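Local coordinates for heavy metal cation tricomponent efflux pump ZneA(CzcA-like) (Cupriavidus metallidurans, PDB 4K0J), which acts as a Zn(II)/proton antiporter of the RND superfamily, the inner-membrane pump of a tricomponent heavy-metal efflux system, at residues C[83-88]-C[796-801]; C[385-390]-C[458-463]; C[691-696]-C[820-825]; C[770-775]-C[782-787]; C[142-147]-C[312-317]. One frame throughout, in Å; residues are numbered along the deposited sequence.

Contact 1 (C[83-88]-C[796-801]); sequences RSKSTF and ETTITR
Ser-86 and Ile-799 form an antiparallel hydrogen-bonded pair where strand 79-87 meets strand 788-802, in a sheet that joins the two halves of the chain, probably in the periplasmic porter part, as in RND pumps. This is the tight centre of the contact. Ser-86 N reaches Ile-799 O at 2.9 Å. Ile-799 N returns a nearly straight bond to Ser-86 O (168°). Ser-84, Ser-86, Ile-799 and Arg-801 lie on the face that meets helix 62-73. There Ser-86 OG bonds Thr-66, and Arg-801 pairs with Glu-70. The other face is more open at Lys-85, which is partly exposed. With CG trans to N (chi1 -161°), its aliphatic chain lies against two threonine methyls. Lys-85 CG is 3.6 Å from both Thr-798 CG2 and Thr-800 CG2. Thr-798 OG1 bonds Glu-704 and Thr-800 OG1 bonds Gln-703. Phe-88 turns away and packs on Val-226 of a second subunit. Just before it, Thr-87 OG1 donates to Thr-797 O at 2.8 Å, nearly along the C=O axis.

Contact 2 (C[385-390]-C[458-463]); sequences NLLSLG and YKLFSP
Asn-385 lays its side chain obliquely across the ring of Pro-463. Its CB and amide both touch the proline, with Asn-385 ND2 3.4 Å from Pro-463 CG. The amide nitrogen points past the ring to Lys-459 and Leu-460. There ND2 gives weak hydrogen bonds to Lys-459 O and Leu-460 O, each 3.4 Å long and bent. The amide is thus only weakly shared between two consecutive carbonyls. The site is a junction of helix ends, and both segments lie at or next to the start of predicted transmembrane helices. Asn-385 holds the N-cap position of the short helix 386-389, though its side chain makes no capping bond. Pro-463 follows the break between helices 455-460 and 463-479. A chi1 of 71° tucks Ser-388 OG in over its own backbone. This places it 3.9 Å from Pro-463 CB and lets it give a weak hydrogen bond to Asn-385 O. Leu-387 and Leu-460 meet at an oblique angle, CD1 to CD1, at 4.1 Å. Lys-459 turns its amine away from the contact to a salt bridge with Asp-44.

Contact 3 (C[691-696]-C[820-825]); sequences KTVPGA and STFLEE
Phe-822 packs against Val-693, Gly-695 and Ala-696 in a mainly apolar loop-on-helix contact. The loop follows helix 676-690, and the ring comes from the first turn of helix 820-830. A chi1 of 159° swings the ring opposite its own N and carries it out from the helix to the loop. The ring is held on several sides. Val-693 CG1 meets its edge near the ring plane, 3.6 Å from Phe-822 CE1. Gly-695 O lies over one face. Gly-695 CA is 3.5 Å from Phe-822 CD1, so the loop backbone itself comes close to the ring. Ala-696 CB touches Phe-822 CZ at 3.7 Å. One turn further along, Glu-825 stretches its extended chain past Val-693 in the opposite direction. Its OE1 end borders Val-693 CG1 and Pro-694 CD, on the more exposed side of the contact. Its OE2 has a long, weak ion pair with Arg-817. The surroundings are consistent with a ferredoxin-like beta-alpha-beta-beta-alpha-beta unit, interrupted by a long insertion, as in the porter domain of RND pumps. The loop leads from helix 676-690 into strand 699-701, while Phe-822 and Leu-823 also touch Leu-667 of strand 667-672.

Contact 4 (C[770-775]-C[782-787]); sequences GNLTLT and VALAQV
Leu-774 and Leu-784 pack beside a small beta hairpin made by strands 773-775 and 781-783. The hairpin lies far from the membrane end, probably in the docking part of the periplasmic domain, as in RND relatives. Leu-774 takes a chi1 of 67°, with CG between the backbone N and the carbonyl carbon. Its chain thereby folds back over the partner strand, and its CD2 lies 4.0 Å from Leu-784 CD1. Leu-784 extends CG opposite its N (chi1 179°) and points toward 770-775. Its other methyl, CD2, is 4.3 Å from Leu-772 CD1. Leu-784 is thus flanked by two leucines of 770-775. Leu-774 and Val-782 form a hydrogen-bonded pair with both side chains on one face. The side chains of the next pair, Thr-773 and Ala-783, diverge. Backbone bonds continue past the hairpin. Leu-784 N donates to Leu-772 O at 3.1 Å. Ala-785 N reaches Gly-770 O at 2.9 Å. Here the end of helix 766-771 meets the 3-10 turn 784-786. Leu-772 and Leu-784 both rest on Leu-732 of helix 726-737. Leu-774 touches Asp-728 of the same helix, and Val-787 packs on helix 716-720.

Contact 5 (C[142-147]-C[312-317]); sequences LVSKTR and PKDVKV
Val-143 and Lys-316 form a hydrogen-bonded pair, antiparallel, where strands 135-143 and 316-319 pair. Val-143 N reaches Lys-316 O at 2.9 Å, and Lys-316 N returns to Val-143 O at 3.0 Å. Beyond the pairing, polar side chains take over. Asp-314 turns CG away from its own N (chi1 -166°), which brings its carboxylate to the turn at 144-147. Lys-145 N donates to Asp-314 OD2 at 2.8 Å, on the syn side and nearly straight (168°). Thr-146 N adds a weak bond to the same oxygen. Ser-144 OG lies 3.0 Å from Asp-314 OD2 and 2.7 Å from Asp-314 O, and its single proton could serve either. The same hydroxyl accepts from Arg-147 N at 3.0 Å, an ST motif that ties the turn together. Van der Waals packing gathers round Val-315. Its CG1 makes an apolar contact with Leu-142 CD1 at 3.8 Å. Its CG2 meets the edge of the Arg-147 guanidinium, while Pro-312 CB sits over one face of that group, toward the rim. The order of strands and helices is consistent with a ferredoxin-like beta-alpha-beta-beta-alpha-beta fold, as in RND porter subdomains. Pro-312 and Val-315 rest on Leu-155 of helix 149-164, and Val-317 and Lys-316 touch helix 292-310.

Overall arrangement
From the N terminus, segment 83-88 opens contact 1, the longest loop here. Contact 5 opens and closes within it, joining two strands of one sheet across residues 142 to 317. Contact 2 follows, also within contact 1, closing a shorter loop at the start of predicted transmembrane helices. Segment 691-696 then opens contact 3. Contact 4, a local hairpin, closes inside both open loops. Segment 796-801 next completes contact 1, and 820-825 completes contact 3, so these two cross. Contact 1 ties an early strand to one in the second half of the chain. Contact 3 joins a loop after helix 676-690 to helix 820-830. Contacts 2 and 4 lie farthest apart, their centres about 68 Å from each other.

Contact 1 (C[83-88]-C[796-801])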
# COMPACT_ATOMS: atom_id res chain seq x y z
N ARG C 83 -1.83 -19.51 -15.68
CA ARG C 83 -2.68 -20.34 -16.52
C ARG C 83 -3.71 -19.48 -17.24
O ARG C 83 -3.92 -18.33 -16.88
CB ARG C 83 -3.39 -21.39 -15.67
CG ARG C 83 -2.63 -22.69 -15.54
CD ARG C 83 -2.26 -23.01 -14.11
NE ARG C 83 -3.44 -23.27 -13.28
CZ ARG C 83 -3.38 -23.70 -12.03
NH1 ARG C 83 -2.21 -23.94 -11.47
NH2 ARG C 83 -4.50 -23.91 -11.35
N SER C 84 -4.35 -20.04 -18.26
CA SER C 84 -5.37 -19.31 -19.00
C SER C 84 -6.26 -20.23 -19.84
O SER C 84 -5.81 -21.27 -20.32
CB SER C 84 -4.73 -18.25 -19.90
OG SER C 84 -3.80 -18.82 -20.80
N LYS C 85 -7.52 -19.83 -20.01
CA LYS C 85 -8.47 -20.64 -20.75
C LYS C 85 -9.36 -19.80 -21.65
O LYS C 85 -9.97 -18.82 -21.22
CB LYS C 85 -9.33 -21.48 -19.81
CG LYS C 85 -10.00 -22.64 -20.48
CD LYS C 85 -10.82 -23.45 -19.48
CE LYS C 85 -9.96 -23.95 -18.33
NZ LYS C 85 -10.75 -24.75 -17.35
N SER C 86 -9.45 -20.21 -22.91
CA SER C 86 -10.15 -19.44 -23.93
C SER C 86 -11.25 -20.25 -24.60
O SER C 86 -11.05 -21.43 -24.93
CB SER C 86 -9.15 -18.96 -24.98
OG SER C 86 -7.90 -18.66 -24.36
N THR C 87 -12.40 -19.62 -24.81
CA THR C 87 -13.59 -20.34 -25.25
C THR C 87 -14.76 -19.43 -25.63
O THR C 87 -14.70 -18.21 -25.48
CB THR C 87 -14.08 -21.32 -24.16
OG1 THR C 87 -15.31 -21.92 -24.58
CG2 THR C 87 -14.29 -20.59 -22.85
N PHE C 88 -15.82 -20.07 -26.12
CA PHE C 88 -17.09 -19.41 -26.41
C PHE C 88 -17.51 -18.62 -25.18
O PHE C 88 -17.62 -19.16 -24.08
CB PHE C 88 -18.15 -20.46 -26.78
CG PHE C 88 -19.54 -19.90 -27.01
CD1 PHE C 88 -19.89 -19.36 -28.24
CD2 PHE C 88 -20.50 -19.95 -26.01
CE1 PHE C 88 -21.17 -18.86 -28.46
CE2 PHE C 88 -21.78 -19.45 -26.22
CZ PHE C 88 -22.11 -18.90 -27.45
N GLU C 796 -12.43 -26.00 -31.99
CA GLU C 796 -12.07 -26.34 -30.62
C GLU C 796 -13.02 -25.70 -29.61
O GLU C 796 -13.49 -24.58 -29.81
CB GLU C 796 -10.62 -25.96 -30.32
CG GLU C 796 -10.08 -26.56 -29.03
CD GLU C 796 -9.98 -28.08 -29.08
OE1 GLU C 796 -10.52 -28.74 -28.16
OE2 GLU C 796 -9.36 -28.60 -30.03
N THR C 797 -13.31 -26.41 -28.53
CA THR C 797 -14.26 -25.93 -27.53
C THR C 797 -13.56 -25.07 -26.48
O THR C 797 -14.12 -24.07 -26.02
CB THR C 797 -14.95 -27.10 -26.80
OG1 THR C 797 -15.55 -27.97 -27.76
CG2 THR C 797 -16.03 -26.59 -25.88
N THR C 798 -12.34 -25.47 -26.13
CA THR C 798 -11.59 -24.84 -25.05
C THR C 798 -10.09 -24.93 -25.30
O THR C 798 -9.57 -26.01 -25.59
CB THR C 798 -11.92 -25.49 -23.70
OG1 THR C 798 -13.10 -24.89 -23.16
CG2 THR C 798 -10.79 -25.31 -22.72
N ILE C 799 -9.39 -23.80 -25.21
CA ILE C 799 -7.94 -23.76 -25.38
C ILE C 799 -7.27 -23.34 -24.08
O ILE C 799 -7.47 -22.22 -23.61
CB ILE C 799 -7.53 -22.77 -26.48
CG1 ILE C 799 -8.24 -23.11 -27.79
CG2 ILE C 799 -6.02 -22.79 -26.65
CD1 ILE C 799 -8.31 -21.94 -28.75
N THR C 800 -6.48 -24.23 -23.49
CA THR C 800 -5.83 -23.93 -22.22
C THR C 800 -4.32 -23.73 -22.37
O THR C 800 -3.59 -24.67 -22.70
CB THR C 800 -6.10 -25.03 -21.16
OG1 THR C 800 -5.43 -26.24 -21.52
CG2 THR C 800 -7.59 -25.32 -21.04
N ARG C 801 -3.86 -22.51 -22.11
CA ARG C 801 -2.44 -22.20 -22.20
C ARG C 801 -1.85 -21.92 -20.81
O ARG C 801 -2.32 -21.03 -20.10
CB ARG C 801 -2.19 -21.03 -23.15
CG ARG C 801 -1.28 -21.36 -24.32
CD ARG C 801 -1.15 -20.20 -25.29
NE ARG C 801 -0.32 -19.11 -24.77
CZ ARG C 801 0.94 -18.88 -25.12
NH1 ARG C 801 1.54 -19.67 -26.01
NH2 ARG C 801 1.61 -17.86 -24.59

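Contact 2 (C[385-390]-C[458-463])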
# COMPACT_ATOMS: atom_id res chain seq x y z
N ASN C 385 -6.73 -21.74 15.15
CA ASN C 385 -6.99 -22.93 14.36
C ASN C 385 -7.49 -24.08 15.22
O ASN C 385 -6.76 -24.63 16.03
CB ASN C 385 -5.73 -23.37 13.62
CG ASN C 385 -5.67 -22.86 12.20
OD1 ASN C 385 -6.51 -22.07 11.77
ND2 ASN C 385 -4.67 -23.32 11.46
N LEU C 386 -8.75 -24.45 15.03
CA LEU C 386 -9.32 -25.56 15.77
C LEU C 386 -8.72 -26.88 15.32
O LEU C 386 -8.57 -27.80 16.12
CB LEU C 386 -10.84 -25.57 15.59
CG LEU C 386 -11.51 -24.24 15.93
CD1 LEU C 386 -12.86 -24.12 15.23
CD2 LEU C 386 -11.66 -24.07 17.43
N LEU C 387 -8.37 -26.97 14.04
CA LEU C 387 -7.78 -28.19 13.49
C LEU C 387 -6.44 -28.51 14.13
O LEU C 387 -6.07 -29.68 14.25
CB LEU C 387 -7.58 -28.06 11.97
CG LEU C 387 -8.82 -28.17 11.09
CD1 LEU C 387 -8.43 -28.29 9.62
CD2 LEU C 387 -9.69 -29.34 11.52
N SER C 388 -5.71 -27.48 14.55
CA SER C 388 -4.38 -27.68 15.12
C SER C 388 -4.38 -27.57 16.65
O SER C 388 -3.51 -28.14 17.32
CB SER C 388 -3.37 -26.71 14.50
OG SER C 388 -3.59 -25.38 14.93
N LEU C 389 -5.34 -26.84 17.21
CA LEU C 389 -5.48 -26.76 18.66
C LEU C 389 -6.07 -28.04 19.22
O LEU C 389 -5.94 -28.33 20.41
CB LEU C 389 -6.33 -25.56 19.08
CG LEU C 389 -5.52 -24.37 19.60
CD1 LEU C 389 -4.54 -23.89 18.54
CD2 LEU C 389 -6.45 -23.25 20.03
N GLY C 390 -6.73 -28.81 18.37
CA GLY C 390 -7.25 -30.09 18.77
C GLY C 390 -6.09 -31.04 19.00
O GLY C 390 -6.20 -31.99 19.77
N TYR C 458 2.08 -25.07 5.82
CA TYR C 458 2.34 -24.10 6.87
C TYR C 458 1.03 -23.54 7.42
O TYR C 458 0.82 -23.54 8.63
CB TYR C 458 3.22 -22.96 6.36
CG TYR C 458 3.32 -21.78 7.30
CD1 TYR C 458 4.25 -21.76 8.33
CD2 TYR C 458 2.48 -20.68 7.15
CE1 TYR C 458 4.34 -20.69 9.19
CE2 TYR C 458 2.56 -19.60 8.00
CZ TYR C 458 3.49 -19.61 9.02
OH TYR C 458 3.57 -18.52 9.86
N LYS C 459 0.15 -23.08 6.53
CA LYS C 459 -1.14 -22.52 6.94
C LYS C 459 -1.92 -23.50 7.82
O LYS C 459 -2.59 -23.10 8.77
CB LYS C 459 -1.99 -22.14 5.73
CG LYS C 459 -1.38 -21.06 4.85
CD LYS C 459 -1.88 -21.18 3.42
CE LYS C 459 -0.98 -20.41 2.46
NZ LYS C 459 -1.22 -20.78 1.04
N LEU C 460 -1.80 -24.78 7.51
CA LEU C 460 -2.47 -25.82 8.28
C LEU C 460 -1.87 -25.96 9.69
O LEU C 460 -2.60 -25.94 10.69
CB LEU C 460 -2.42 -27.15 7.53
CG LEU C 460 -3.51 -28.16 7.88
CD1 LEU C 460 -4.89 -27.56 7.64
CD2 LEU C 460 -3.34 -29.43 7.05
N PHE C 461 -0.55 -26.11 9.77
CA PHE C 461 0.13 -26.41 11.03
C PHE C 461 1.04 -25.29 11.51
O PHE C 461 2.21 -25.54 11.80
CB PHE C 461 0.97 -27.68 10.88
CG PHE C 461 0.17 -28.94 10.92
CD1 PHE C 461 -0.43 -29.44 9.77
CD2 PHE C 461 0.00 -29.63 12.11
CE1 PHE C 461 -1.17 -30.60 9.81
CE2 PHE C 461 -0.74 -30.79 12.15
CZ PHE C 461 -1.33 -31.28 11.00
N SER C 462 0.52 -24.08 11.61
CA SER C 462 1.31 -22.96 12.12
C SER C 462 0.84 -22.42 13.48
O SER C 462 1.66 -22.21 14.37
CB SER C 462 1.42 -21.82 11.10
OG SER C 462 2.06 -20.69 11.67
N PRO C 463 -0.48 -22.19 13.64
CA PRO C 463 -0.94 -21.73 14.96
C PRO C 463 -0.61 -22.73 16.06
O PRO C 463 -0.43 -22.32 17.20
CB PRO C 463 -2.46 -21.65 14.78
CG PRO C 463 -2.64 -21.37 13.34
CD PRO C 463 -1.58 -22.16 12.65

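Contact 3 (C[691-696]-C[820-825])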
# COMPACT_ATOMS: atom_id res chain seq x y z
N LYS C 691 -5.77 -45.05 -16.39
CA LYS C 691 -7.04 -45.57 -15.88
C LYS C 691 -6.99 -47.08 -15.67
O LYS C 691 -7.97 -47.68 -15.23
CB LYS C 691 -8.20 -45.16 -16.78
CG LYS C 691 -8.25 -45.84 -18.13
CD LYS C 691 -9.23 -45.13 -19.05
CE LYS C 691 -10.58 -44.89 -18.37
NZ LYS C 691 -11.57 -44.28 -19.30
N THR C 692 -5.84 -47.68 -15.96
CA THR C 692 -5.63 -49.11 -15.72
C THR C 692 -4.93 -49.37 -14.39
O THR C 692 -5.09 -50.43 -13.79
CB THR C 692 -4.84 -49.78 -16.87
OG1 THR C 692 -3.59 -49.10 -17.06
CG2 THR C 692 -5.64 -49.73 -18.16
N VAL C 693 -4.14 -48.40 -13.93
CA VAL C 693 -3.44 -48.49 -12.65
C VAL C 693 -4.43 -48.57 -11.48
O VAL C 693 -5.32 -47.73 -11.36
CB VAL C 693 -2.48 -47.29 -12.45
CG1 VAL C 693 -1.69 -47.44 -11.16
CG2 VAL C 693 -1.55 -47.16 -13.65
N PRO C 694 -4.28 -49.59 -10.62
CA PRO C 694 -5.21 -49.88 -9.51
C PRO C 694 -5.36 -48.77 -8.47
O PRO C 694 -6.23 -48.87 -7.61
CB PRO C 694 -4.58 -51.11 -8.84
CG PRO C 694 -3.79 -51.76 -9.91
CD PRO C 694 -3.24 -50.63 -10.73
N GLY C 695 -4.53 -47.73 -8.55
CA GLY C 695 -4.63 -46.62 -7.62
C GLY C 695 -5.49 -45.48 -8.13
O GLY C 695 -6.23 -44.85 -7.37
N ALA C 696 -5.39 -45.20 -9.43
CA ALA C 696 -6.14 -44.12 -10.06
C ALA C 696 -7.62 -44.46 -10.12
O ALA C 696 -8.00 -45.49 -10.66
CB ALA C 696 -5.60 -43.85 -11.45
N SER C 820 2.53 -42.44 -2.81
CA SER C 820 3.93 -42.68 -3.12
C SER C 820 4.10 -43.86 -4.07
O SER C 820 4.59 -43.71 -5.19
CB SER C 820 4.73 -42.94 -1.85
OG SER C 820 4.42 -44.21 -1.31
N THR C 821 3.70 -45.04 -3.60
CA THR C 821 3.80 -46.26 -4.39
C THR C 821 2.96 -46.17 -5.66
O THR C 821 3.37 -46.63 -6.73
CB THR C 821 3.38 -47.50 -3.57
OG1 THR C 821 2.07 -47.31 -3.04
CG2 THR C 821 4.35 -47.74 -2.43
N PHE C 822 1.78 -45.57 -5.54
CA PHE C 822 0.88 -45.41 -6.68
C PHE C 822 1.50 -44.54 -7.76
O PHE C 822 1.59 -44.95 -8.92
CB PHE C 822 -0.45 -44.80 -6.26
CG PHE C 822 -1.20 -44.17 -7.40
CD1 PHE C 822 -1.70 -44.94 -8.43
CD2 PHE C 822 -1.39 -42.80 -7.44
CE1 PHE C 822 -2.38 -44.36 -9.49
CE2 PHE C 822 -2.07 -42.21 -8.50
CZ PHE C 822 -2.57 -43.00 -9.52
N LEU C 823 1.93 -43.34 -7.39
CA LEU C 823 2.51 -42.43 -8.36
C LEU C 823 3.79 -43.00 -8.92
O LEU C 823 4.12 -42.78 -10.07
CB LEU C 823 2.76 -41.05 -7.74
CG LEU C 823 2.98 -39.90 -8.73
CD1 LEU C 823 2.33 -38.64 -8.20
CD2 LEU C 823 4.46 -39.68 -9.00
N GLU C 824 4.52 -43.75 -8.09
CA GLU C 824 5.71 -44.45 -8.55
C GLU C 824 5.38 -45.40 -9.70
O GLU C 824 5.96 -45.32 -10.79
CB GLU C 824 6.34 -45.24 -7.40
CG GLU C 824 7.49 -46.13 -7.82
CD GLU C 824 8.00 -46.99 -6.69
OE1 GLU C 824 7.38 -46.98 -5.60
OE2 GLU C 824 9.03 -47.68 -6.87
N GLU C 825 4.41 -46.28 -9.46
CA GLU C 825 3.97 -47.26 -10.45
C GLU C 825 3.45 -46.62 -11.73
O GLU C 825 3.92 -46.92 -12.82
CB GLU C 825 2.90 -48.17 -9.84
CG GLU C 825 2.26 -49.11 -10.83
CD GLU C 825 1.22 -50.01 -10.18
OE1 GLU C 825 0.11 -50.14 -10.74
OE2 GLU C 825 1.52 -50.58 -9.11

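Contact 4 (C[770-775]-C[782-787])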
# COMPACT_ATOMS: atom_id res chain seq x y z
N GLY C 770 -29.12 -19.66 -44.27
CA GLY C 770 -28.65 -19.32 -45.60
C GLY C 770 -29.74 -18.73 -46.48
O GLY C 770 -29.45 -18.08 -47.48
N ASN C 771 -30.99 -18.95 -46.10
CA ASN C 771 -32.14 -18.61 -46.93
C ASN C 771 -32.73 -17.23 -46.64
O ASN C 771 -33.40 -16.64 -47.50
CB ASN C 771 -33.23 -19.69 -46.80
CG ASN C 771 -34.38 -19.46 -47.75
OD1 ASN C 771 -35.51 -19.23 -47.32
ND2 ASN C 771 -34.10 -19.52 -49.04
N LEU C 772 -32.50 -16.71 -45.44
CA LEU C 772 -32.95 -15.36 -45.14
C LEU C 772 -32.09 -14.35 -45.88
O LEU C 772 -30.95 -14.66 -46.26
CB LEU C 772 -33.00 -15.08 -43.63
CG LEU C 772 -31.84 -15.43 -42.70
CD1 LEU C 772 -30.66 -14.50 -42.91
CD2 LEU C 772 -32.31 -15.38 -41.26
N THR C 773 -32.64 -13.16 -46.10
CA THR C 773 -32.05 -12.22 -47.04
C THR C 773 -31.50 -10.95 -46.39
O THR C 773 -31.76 -10.67 -45.22
CB THR C 773 -33.08 -11.82 -48.12
OG1 THR C 773 -32.41 -11.25 -49.25
CG2 THR C 773 -34.08 -10.82 -47.55
N LEU C 774 -30.75 -10.19 -47.17
CA LEU C 774 -30.19 -8.91 -46.76
C LEU C 774 -29.98 -8.05 -48.01
O LEU C 774 -29.48 -8.54 -49.02
CB LEU C 774 -28.88 -9.10 -46.00
CG LEU C 774 -27.66 -9.63 -46.75
CD1 LEU C 774 -26.37 -9.18 -46.08
CD2 LEU C 774 -27.69 -11.15 -46.84
N THR C 775 -30.36 -6.78 -47.94
CA THR C 775 -30.32 -5.91 -49.12
C THR C 775 -28.90 -5.56 -49.58
O THR C 775 -27.92 -5.85 -48.88
CB THR C 775 -31.13 -4.62 -48.90
OG1 THR C 775 -30.74 -4.03 -47.65
CG2 THR C 775 -32.61 -4.93 -48.86
N VAL C 782 -30.93 -9.68 -51.24
CA VAL C 782 -29.97 -10.70 -51.66
C VAL C 782 -29.86 -11.80 -50.61
O VAL C 782 -29.57 -11.52 -49.45
CB VAL C 782 -28.56 -10.10 -51.89
CG1 VAL C 782 -27.53 -11.21 -52.02
CG2 VAL C 782 -28.54 -9.23 -53.13
N ALA C 783 -30.12 -13.04 -51.02
CA ALA C 783 -30.08 -14.17 -50.09
C ALA C 783 -28.68 -14.36 -49.54
O ALA C 783 -27.69 -14.08 -50.22
CB ALA C 783 -30.55 -15.43 -50.77
N LEU C 784 -28.60 -14.82 -48.30
CA LEU C 784 -27.32 -14.94 -47.60
C LEU C 784 -26.40 -16.01 -48.21
O LEU C 784 -25.18 -15.84 -48.23
CB LEU C 784 -27.56 -15.24 -46.12
CG LEU C 784 -26.31 -15.42 -45.26
CD1 LEU C 784 -25.52 -14.12 -45.22
CD2 LEU C 784 -26.66 -15.90 -43.86
N ALA C 785 -26.99 -17.09 -48.71
CA ALA C 785 -26.21 -18.19 -49.27
C ALA C 785 -25.62 -17.85 -50.64
O ALA C 785 -25.04 -18.70 -51.32
CB ALA C 785 -27.05 -19.45 -49.35
N GLN C 786 -25.77 -16.59 -51.03
CA GLN C 786 -25.32 -16.11 -52.32
C GLN C 786 -23.93 -15.49 -52.21
O GLN C 786 -23.26 -15.28 -53.21
CB GLN C 786 -26.31 -15.06 -52.83
CG GLN C 786 -26.46 -14.99 -54.34
CD GLN C 786 -27.72 -14.25 -54.76
OE1 GLN C 786 -28.72 -14.25 -54.04
NE2 GLN C 786 -27.67 -13.63 -55.92
N VAL C 787 -23.51 -15.21 -50.98
CA VAL C 787 -22.23 -14.54 -50.75
C VAL C 787 -21.49 -15.06 -49.52
O VAL C 787 -20.49 -14.47 -49.10
CB VAL C 787 -22.43 -13.01 -50.56
CG1 VAL C 787 -22.65 -12.32 -51.90
CG2 VAL C 787 -23.56 -12.73 -49.59

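Contact 5 (C[142-147]-C[312-317])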
# COMPACT_ATOMS: atom_id res chain seq x y z
N LEU C 142 -33.78 -20.07 -3.55
CA LEU C 142 -35.10 -19.51 -3.33
C LEU C 142 -36.16 -20.59 -3.52
O LEU C 142 -36.38 -21.05 -4.64
CB LEU C 142 -35.36 -18.37 -4.33
CG LEU C 142 -34.96 -16.92 -3.99
CD1 LEU C 142 -35.56 -16.50 -2.66
CD2 LEU C 142 -33.46 -16.75 -3.98
N VAL C 143 -36.81 -21.00 -2.43
CA VAL C 143 -37.93 -21.93 -2.57
C VAL C 143 -39.29 -21.26 -2.48
O VAL C 143 -39.47 -20.23 -1.83
CB VAL C 143 -37.90 -23.09 -1.54
CG1 VAL C 143 -36.65 -23.92 -1.73
CG2 VAL C 143 -38.01 -22.55 -0.13
N SER C 144 -40.25 -21.88 -3.17
CA SER C 144 -41.64 -21.45 -3.18
C SER C 144 -42.47 -22.59 -3.75
O SER C 144 -41.93 -23.50 -4.39
CB SER C 144 -41.81 -20.20 -4.04
OG SER C 144 -43.17 -19.81 -4.07
N LYS C 145 -43.77 -22.55 -3.52
CA LYS C 145 -44.67 -23.56 -4.06
C LYS C 145 -45.56 -22.95 -5.14
O LYS C 145 -46.01 -23.65 -6.05
CB LYS C 145 -45.52 -24.17 -2.95
CG LYS C 145 -44.71 -24.97 -1.93
CD LYS C 145 -45.60 -25.68 -0.91
CE LYS C 145 -44.77 -26.60 -0.02
NZ LYS C 145 -45.60 -27.35 0.97
N THR C 146 -45.77 -21.64 -5.02
CA THR C 146 -46.72 -20.92 -5.86
C THR C 146 -46.05 -19.98 -6.86
O THR C 146 -46.66 -19.57 -7.85
CB THR C 146 -47.68 -20.07 -5.01
OG1 THR C 146 -46.98 -18.95 -4.47
CG2 THR C 146 -48.25 -20.90 -3.87
N ARG C 147 -44.79 -19.61 -6.61
CA ARG C 147 -44.12 -18.61 -7.43
C ARG C 147 -43.34 -19.21 -8.59
O ARG C 147 -42.78 -20.31 -8.48
CB ARG C 147 -43.21 -17.75 -6.57
CG ARG C 147 -43.16 -16.31 -7.05
CD ARG C 147 -43.03 -15.34 -5.89
NE ARG C 147 -44.10 -15.52 -4.91
CZ ARG C 147 -45.28 -14.90 -4.97
NH1 ARG C 147 -45.53 -14.07 -5.97
NH2 ARG C 147 -46.19 -15.11 -4.03
N PRO C 312 -41.72 -11.84 -0.33
CA PRO C 312 -43.12 -12.26 -0.27
C PRO C 312 -43.21 -13.55 0.52
O PRO C 312 -42.24 -14.30 0.60
CB PRO C 312 -43.45 -12.54 -1.74
CG PRO C 312 -42.53 -11.67 -2.50
CD PRO C 312 -41.26 -11.66 -1.71
N LYS C 313 -44.38 -13.81 1.10
CA LYS C 313 -44.58 -15.04 1.85
C LYS C 313 -44.56 -16.23 0.89
O LYS C 313 -44.80 -16.07 -0.32
CB LYS C 313 -45.88 -14.96 2.65
CG LYS C 313 -45.70 -14.47 4.09
CD LYS C 313 -44.80 -13.23 4.19
CE LYS C 313 -45.49 -11.98 3.67
NZ LYS C 313 -44.62 -10.76 3.77
N ASP C 314 -44.27 -17.41 1.42
CA ASP C 314 -44.00 -18.60 0.62
C ASP C 314 -42.94 -18.33 -0.43
O ASP C 314 -43.03 -18.79 -1.57
CB ASP C 314 -45.27 -19.18 -0.02
CG ASP C 314 -45.05 -20.59 -0.56
OD1 ASP C 314 -44.98 -21.53 0.26
OD2 ASP C 314 -44.95 -20.75 -1.79
N VAL C 315 -41.96 -17.53 -0.04
CA VAL C 315 -40.71 -17.41 -0.77
C VAL C 315 -39.66 -17.34 0.32
O VAL C 315 -39.55 -16.35 1.04
CB VAL C 315 -40.66 -16.16 -1.67
CG1 VAL C 315 -39.22 -15.82 -2.02
CG2 VAL C 315 -41.47 -16.39 -2.92
N LYS C 316 -38.91 -18.43 0.46
CA LYS C 316 -37.94 -18.52 1.54
C LYS C 316 -36.56 -18.81 0.98
O LYS C 316 -36.39 -19.72 0.16
CB LYS C 316 -38.36 -19.59 2.55
CG LYS C 316 -39.66 -19.29 3.28
CD LYS C 316 -39.55 -18.03 4.13
CE LYS C 316 -40.83 -17.73 4.89
NZ LYS C 316 -41.95 -17.31 4.00
N VAL C 317 -35.57 -18.04 1.41
CA VAL C 317 -34.19 -18.34 1.08
C VAL C 317 -33.73 -19.44 2.02
O VAL C 317 -33.70 -19.26 3.24
CB VAL C 317 -33.26 -17.11 1.19
CG1 VAL C 317 -33.70 -16.20 2.32
CG2 VAL C 317 -31.83 -17.54 1.41